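Local coordinates for protein precorrin-6A reductase (Rhodobacter capsulatus, PDB 4X7G) that probably reduces precorrin-6A with NADPH in cobalamin biosynthesis, holding the nicotinamide cofactor and the reduced corrinoid between two Rossmann-type domains, at residues L56-Y59 against L60-G64. Sequence-based numbering, arbitrary orientation.
Sequences LVDY and LTREG
R62 folds back over D58 because its CG stands between the backbone N and the carbonyl carbon (chi1 63°) and its chain, straight at chi2, bends at chi3, while the D58 carboxylate carbon lies trans to its own N. One oxygen, D58 OD2, accepts two bonds. R62 NE makes the shorter, straighter one at 2.8 Å, coming from above the carboxylate plane; R62 NH2 lies 3.1 Å from both D58 OD1 and D58 OD2, and its bond to OD2, on the syn lone pair, is bent. Seen from R62, OD2 sits at the guanidinium edge, close to its plane, and the two flat groups are turned 68° apart. The result is a side-on salt bridge spanning one helical turn. One residue along, on the neighbouring flank of the helix, Y59 and E63 run side by side, with E63 CB over one ring face, a CH-pi contact 4.0 Å from the centroid. E63 CG continues toward the phenol end, 3.5 Å from Y59 OH, and E63 OE2 goes on to a salt bridge with R3. The same ring meets R46 in a cation-pi contact and F50 edge-to-face. V57 O accepts twice, from T61 N and, on the opposite face of its carbonyl plane, from T61 OG1 at 2.9 Å. On the buried side L56 CD1 packs 4.0 Å from L60 CG; L60 reaches L5 of the central strand 4-7, and L56 touches A86 of helix 77-90. At the helix end G64, with positive phi, closes a Schellman motif. This is the C-terminal end of an amphipathic helix flanking the parallel sheet of a Rossmann-type domain.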
loop_
_atom_site.group_PDB
_atom_site.type_symbol
_atom_site.label_atom_id
_atom_site.label_comp_id
_atom_site.label_asym_id
_atom_site.label_seq_id
_atom_site.Cartn_x
_atom_site.Cartn_y
_atom_site.Cartn_z
ATOM N N LEU A 56 -19.385 3.992 5.601
ATOM C CA LEU A 56 -19.137 3.670 4.200
ATOM C C LEU A 56 -20.471 3.218 3.567
ATOM O O LEU A 56 -20.797 3.534 2.441
ATOM C CB LEU A 56 -18.103 2.564 4.106
ATOM C CG LEU A 56 -17.831 2.073 2.645
ATOM C CD1 LEU A 56 -17.463 3.226 1.734
ATOM C CD2 LEU A 56 -16.693 1.034 2.698
ATOM N N VAL A 57 -21.265 2.444 4.309
ATOM C CA VAL A 57 -22.631 2.119 3.836
ATOM C C VAL A 57 -23.420 3.381 3.443
ATOM O O VAL A 57 -24.000 3.498 2.350
ATOM C CB VAL A 57 -23.375 1.311 4.929
ATOM C CG1 VAL A 57 -24.890 1.296 4.650
ATOM C CG2 VAL A 57 -22.848 -0.078 4.989
ATOM N N ASP A 58 -23.381 4.346 4.329
ATOM C CA ASP A 58 -24.077 5.573 4.128
ATOM C C ASP A 58 -23.562 6.283 2.872
ATOM O O ASP A 58 -24.288 6.851 2.057
ATOM C CB ASP A 58 -24.016 6.563 5.326
ATOM C CG ASP A 58 -24.813 7.857 5.087
ATOM O OD1 ASP A 58 -26.070 7.740 4.924
ATOM O OD2 ASP A 58 -24.192 8.998 5.039
ATOM N N TYR A 59 -22.246 6.360 2.729
ATOM C CA TYR A 59 -21.632 6.998 1.547
ATOM C C TYR A 59 -22.043 6.294 0.255
ATOM O O TYR A 59 -22.420 6.954 -0.731
ATOM C CB TYR A 59 -20.098 6.961 1.708
ATOM C CG TYR A 59 -19.428 7.497 0.514
ATOM C CD1 TYR A 59 -19.240 8.825 0.377
ATOM C CD2 TYR A 59 -19.018 6.628 -0.495
ATOM C CE1 TYR A 59 -18.563 9.348 -0.768
ATOM C CE2 TYR A 59 -18.430 7.119 -1.643
ATOM C CZ TYR A 59 -18.193 8.374 -1.756
ATOM O OH TYR A 59 -17.602 8.809 -2.897
ATOM N N LEU A 60 -21.929 4.967 0.246
ATOM C CA LEU A 60 -22.260 4.261 -0.976
ATOM C C LEU A 60 -23.702 4.559 -1.423
ATOM O O LEU A 60 -24.020 4.669 -2.596
ATOM C CB LEU A 60 -22.099 2.737 -0.778
ATOM C CG LEU A 60 -20.676 2.258 -0.479
ATOM C CD1 LEU A 60 -20.660 0.774 -0.121
ATOM C CD2 LEU A 60 -19.766 2.483 -1.724
ATOM N N THR A 61 -24.562 4.684 -0.399
ATOM C CA THR A 61 -26.001 4.884 -0.680
ATOM C C THR A 61 -26.213 6.321 -1.185
ATOM O O THR A 61 -26.856 6.524 -2.229
ATOM C CB THR A 61 -26.826 4.590 0.618
ATOM O OG1 THR A 61 -26.554 3.278 1.045
ATOM C CG2 THR A 61 -28.330 4.772 0.365
ATOM N N ARG A 62 -25.718 7.287 -0.472
ATOM C CA ARG A 62 -25.979 8.687 -0.849
ATOM C C ARG A 62 -25.314 9.063 -2.125
ATOM O O ARG A 62 -25.818 9.900 -2.896
ATOM C CB ARG A 62 -25.670 9.658 0.247
ATOM C CG ARG A 62 -24.287 9.746 0.711
ATOM C CD ARG A 62 -24.227 10.921 1.670
ATOM N NE ARG A 62 -24.954 10.686 2.923
ATOM C CZ ARG A 62 -26.222 11.013 3.206
ATOM N NH1 ARG A 62 -27.011 11.605 2.311
ATOM N NH2 ARG A 62 -26.715 10.731 4.420
ATOM N N GLU A 63 -24.142 8.474 -2.421
ATOM C CA GLU A 63 -23.341 8.821 -3.596
ATOM C C GLU A 63 -23.886 8.044 -4.750
ATOM O O GLU A 63 -23.477 8.361 -5.913
ATOM C CB GLU A 63 -21.809 8.643 -3.273
ATOM C CG GLU A 63 -20.791 9.135 -4.315
ATOM C CD GLU A 63 -20.801 10.641 -4.467
ATOM O OE1 GLU A 63 -20.955 11.465 -3.478
ATOM O OE2 GLU A 63 -20.462 10.998 -5.608
ATOM N N GLY A 64 -24.668 6.989 -4.607
ATOM C CA GLY A 64 -25.113 6.173 -5.648
ATOM C C GLY A 64 -24.046 5.341 -6.334
ATOM O O GLY A 64 -24.058 5.139 -7.540
#